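Local coordinates for protein phosphodiesterase (Trypanosoma brucei brucei, PDB 5H2Q) that is a phosphodiesterase of the HD superfamily, with an all-helical catalytic-domain fold that here holds a zinc and a magnesium ion, at residues K112-L121 and R230-M238. Residues are numbered along the deposited sequence; the frame is centred on the assembly and turned at random.
Sequences KLTELECFVL and RQMTMDVLM
Met-234 of helix 227-242 lays its side chain across Leu-113, Glu-117, Val-120 and Leu-121. CB leads to CG, which rests 3.7 Å from CD2 of Leu-113. SD then passes at about a right angle over the aliphatic part of Glu-117, 3.7 Å from its CG. The bend at chi3 (73°) turns CE toward the backbone of helix 115-127, where it lies 3.5 Å from the backbone O of Glu-117 and also touches CG1 of Val-120 and CG of Leu-121. One thioether side chain thus touches both the loop residue Leu-113 and the first turns of helix 115-127.

Beyond that methylene stem, the carboxylate of Glu-117 does two jobs. OE2 receives NE of Arg-230 at 2.8 Å, on its syn side but tilted out of the carboxylate plane, a salt bridge to which NH2 adds a weak bond; the carboxylate and guanidinium planes are 29° apart. OE1 takes the backbone N of Thr-114 at 2.9 Å, while Thr-114 OG1 accepts from Glu-117 N: a capping box that probably helps hold the acid in place for the arginine. CG2 of Thr-114 covers one guanidinium face, and Arg-230 NH1 hydrogen-bonds to Val-224 O.

CD1 of Leu-237 is met by CD1 of Leu-113, tip to tip, and by CD1 of Leu-121. At the far end, CD2 of Leu-121 presses tightly on CE of Met-238 (3.4 Å).

The helix segments run roughly parallel, crossing at -30° with axes 11.0 Å apart. Helix 90-105 packs on Leu-121, Leu-237 and Met-238, while helix 185-200 touches Val-120 and Met-234; the contact is mostly buried, its arginine end nearer the surface and the Met-238 side chain about 7 Å from the zinc ion.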
loop_
_atom_site.group_PDB
_atom_site.type_symbol
_atom_site.label_atom_id
_atom_site.label_comp_id
_atom_site.label_asym_id
_atom_site.label_seq_id
_atom_site.Cartn_x
_atom_site.Cartn_y
_atom_site.Cartn_z
ATOM N N LYS A 112 11.346 1.725 -15.827
ATOM C CA LYS A 112 12.361 1.174 -14.926
ATOM C C LYS A 112 12.080 -0.271 -14.502
ATOM O O LYS A 112 12.887 -0.852 -13.771
ATOM C CB LYS A 112 12.465 2.040 -13.655
ATOM C CG LYS A 112 12.444 3.576 -13.843
ATOM C CD LYS A 112 13.634 4.096 -14.637
ATOM C CE LYS A 112 13.643 5.598 -14.651
ATOM N NZ LYS A 112 14.549 6.119 -15.702
ATOM N N LEU A 113 10.922 -0.837 -14.912
ATOM C CA LEU A 113 10.508 -2.181 -14.531
ATOM C C LEU A 113 9.975 -2.926 -15.721
ATOM O O LEU A 113 9.471 -2.301 -16.643
ATOM C CB LEU A 113 9.360 -2.084 -13.485
ATOM C CG LEU A 113 9.719 -1.494 -12.104
ATOM C CD1 LEU A 113 8.473 -1.421 -11.223
ATOM C CD2 LEU A 113 10.847 -2.319 -11.425
ATOM N N THR A 114 10.019 -4.259 -15.694
ATOM C CA THR A 114 9.411 -4.999 -16.781
ATOM C C THR A 114 7.893 -4.933 -16.580
ATOM O O THR A 114 7.420 -4.669 -15.475
ATOM C CB THR A 114 9.846 -6.467 -16.794
ATOM O OG1 THR A 114 9.341 -7.134 -15.632
ATOM C CG2 THR A 114 11.378 -6.649 -16.929
ATOM N N GLU A 115 7.139 -5.206 -17.643
ATOM C CA GLU A 115 5.683 -5.273 -17.627
ATOM C C GLU A 115 5.182 -6.275 -16.575
ATOM O O GLU A 115 4.231 -5.966 -15.839
ATOM C CB GLU A 115 5.247 -5.719 -19.011
ATOM C CG GLU A 115 3.913 -5.180 -19.417
ATOM C CD GLU A 115 3.705 -5.313 -20.909
ATOM O OE1 GLU A 115 4.041 -6.378 -21.479
ATOM O OE2 GLU A 115 3.159 -4.357 -21.489
ATOM N N LEU A 116 5.840 -7.453 -16.470
ATOM C CA LEU A 116 5.502 -8.440 -15.445
ATOM C C LEU A 116 5.658 -7.836 -14.062
ATOM O O LEU A 116 4.766 -8.005 -13.235
ATOM C CB LEU A 116 6.340 -9.730 -15.564
ATOM C CG LEU A 116 6.092 -10.809 -14.471
ATOM C CD1 LEU A 116 4.601 -11.175 -14.349
ATOM C CD2 LEU A 116 6.961 -12.008 -14.666
ATOM N N GLU A 117 6.774 -7.127 -13.805
ATOM C CA GLU A 117 6.992 -6.506 -12.482
ATOM C C GLU A 117 5.920 -5.444 -12.139
ATOM O O GLU A 117 5.542 -5.286 -10.981
ATOM C CB GLU A 117 8.406 -5.947 -12.385
ATOM C CG GLU A 117 9.464 -7.031 -12.301
ATOM C CD GLU A 117 10.846 -6.556 -12.678
ATOM O OE1 GLU A 117 10.980 -5.425 -13.208
ATOM O OE2 GLU A 117 11.807 -7.292 -12.368
ATOM N N CYS A 118 5.431 -4.723 -13.160
ATOM C CA CYS A 118 4.362 -3.735 -12.974
ATOM C C CYS A 118 3.093 -4.453 -12.519
ATOM O O CYS A 118 2.470 -4.033 -11.546
ATOM C CB CYS A 118 4.131 -2.951 -14.248
ATOM S SG CYS A 118 5.487 -1.806 -14.645
ATOM N N PHE A 119 2.750 -5.568 -13.186
ATOM C CA PHE A 119 1.589 -6.384 -12.809
ATOM C C PHE A 119 1.776 -6.882 -11.370
ATOM O O PHE A 119 0.876 -6.727 -10.548
ATOM C CB PHE A 119 1.475 -7.592 -13.757
ATOM C CG PHE A 119 0.319 -8.497 -13.408
ATOM C CD1 PHE A 119 -0.954 -7.974 -13.196
ATOM C CD2 PHE A 119 0.504 -9.873 -13.283
ATOM C CE1 PHE A 119 -2.041 -8.821 -12.902
ATOM C CE2 PHE A 119 -0.577 -10.714 -12.957
ATOM C CZ PHE A 119 -1.836 -10.174 -12.768
ATOM N N VAL A 120 2.951 -7.463 -11.065
ATOM C CA VAL A 120 3.242 -7.952 -9.721
ATOM C C VAL A 120 3.067 -6.844 -8.682
ATOM O O VAL A 120 2.461 -7.079 -7.638
ATOM C CB VAL A 120 4.654 -8.612 -9.652
ATOM C CG1 VAL A 120 5.073 -8.896 -8.200
ATOM C CG2 VAL A 120 4.702 -9.889 -10.510
ATOM N N LEU A 121 3.595 -5.638 -8.948
ATOM C CA LEU A 121 3.478 -4.526 -7.982
ATOM C C LEU A 121 2.022 -4.152 -7.674
ATOM O O LEU A 121 1.649 -3.953 -6.513
ATOM C CB LEU A 121 4.140 -3.283 -8.580
ATOM C CG LEU A 121 5.456 -2.778 -8.068
ATOM C CD1 LEU A 121 5.596 -1.319 -8.483
ATOM C CD2 LEU A 121 5.565 -2.849 -6.536
ATOM N N ARG A 230 15.989 -3.726 -10.199
ATOM C CA ARG A 230 14.529 -3.679 -10.394
ATOM C C ARG A 230 13.768 -3.992 -9.101
ATOM O O ARG A 230 12.775 -3.312 -8.818
ATOM C CB ARG A 230 14.074 -4.564 -11.560
ATOM C CG ARG A 230 14.692 -4.138 -12.895
ATOM C CD ARG A 230 13.990 -4.705 -14.126
ATOM N NE ARG A 230 13.768 -6.147 -14.028
ATOM C CZ ARG A 230 14.661 -7.077 -14.350
ATOM N NH1 ARG A 230 15.868 -6.729 -14.784
ATOM N NH2 ARG A 230 14.361 -8.362 -14.229
ATOM N N GLN A 231 14.250 -4.970 -8.313
ATOM C CA GLN A 231 13.631 -5.323 -7.017
ATOM C C GLN A 231 13.677 -4.137 -6.058
ATOM O O GLN A 231 12.686 -3.845 -5.404
ATOM C CB GLN A 231 14.261 -6.556 -6.354
ATOM C CG GLN A 231 13.522 -6.994 -5.067
ATOM C CD GLN A 231 12.084 -7.426 -5.328
ATOM O OE1 GLN A 231 11.829 -8.340 -6.122
ATOM N NE2 GLN A 231 11.111 -6.743 -4.706
ATOM N N MET A 232 14.820 -3.442 -5.987
ATOM C CA MET A 232 14.912 -2.260 -5.144
ATOM C C MET A 232 13.960 -1.165 -5.612
ATOM O O MET A 232 13.369 -0.503 -4.776
ATOM C CB MET A 232 16.371 -1.777 -4.996
ATOM C CG MET A 232 17.215 -2.668 -4.073
ATOM S SD MET A 232 16.631 -2.972 -2.387
ATOM C CE MET A 232 16.125 -1.339 -1.911
ATOM N N THR A 233 13.763 -0.992 -6.948
ATOM C CA THR A 233 12.812 -0.032 -7.484
ATOM C C THR A 233 11.388 -0.471 -7.054
ATOM O O THR A 233 10.588 0.374 -6.658
ATOM C CB THR A 233 12.939 0.073 -9.016
ATOM O OG1 THR A 233 14.283 0.455 -9.342
ATOM C CG2 THR A 233 11.982 1.072 -9.603
ATOM N N MET A 234 11.087 -1.777 -7.158
ATOM C CA MET A 234 9.775 -2.304 -6.738
ATOM C C MET A 234 9.543 -2.031 -5.236
ATOM O O MET A 234 8.479 -1.545 -4.868
ATOM C CB MET A 234 9.700 -3.816 -6.987
ATOM C CG MET A 234 9.690 -4.188 -8.477
ATOM S SD MET A 234 9.478 -5.946 -8.743
ATOM C CE MET A 234 7.710 -6.118 -8.324
ATOM N N ASP A 235 10.558 -2.294 -4.384
ATOM C CA ASP A 235 10.442 -2.042 -2.927
ATOM C C ASP A 235 10.189 -0.564 -2.677
ATOM O O ASP A 235 9.269 -0.196 -1.939
ATOM C CB ASP A 235 11.745 -2.452 -2.217
ATOM C CG ASP A 235 12.103 -3.914 -2.243
ATOM O OD1 ASP A 235 11.207 -4.753 -2.545
ATOM O OD2 ASP A 235 13.267 -4.241 -1.916
ATOM N N VAL A 236 10.977 0.308 -3.338
ATOM C CA VAL A 236 10.828 1.759 -3.224
ATOM C C VAL A 236 9.460 2.248 -3.714
ATOM O O VAL A 236 8.862 3.134 -3.090
ATOM C CB VAL A 236 12.024 2.453 -3.923
ATOM C CG1 VAL A 236 11.711 3.896 -4.323
ATOM C CG2 VAL A 236 13.240 2.374 -3.014
ATOM N N LEU A 237 8.910 1.631 -4.775
ATOM C CA LEU A 237 7.591 2.041 -5.227
ATOM C C LEU A 237 6.477 1.566 -4.281
ATOM O O LEU A 237 5.510 2.286 -4.080
ATOM C CB LEU A 237 7.320 1.528 -6.648
ATOM C CG LEU A 237 7.912 2.349 -7.750
ATOM C CD1 LEU A 237 7.598 1.697 -9.056
ATOM C CD2 LEU A 237 7.353 3.782 -7.750
ATOM N N MET A 238 6.602 0.355 -3.731
ATOM C CA MET A 238 5.642 -0.155 -2.735
ATOM C C MET A 238 5.691 0.779 -1.518
ATOM O O MET A 238 4.655 1.233 -1.017
ATOM C CB MET A 238 6.055 -1.587 -2.335
ATOM C CG MET A 238 5.019 -2.359 -1.515
ATOM S SD MET A 238 3.300 -2.420 -2.132
ATOM C CE MET A 238 3.520 -2.938 -3.825
#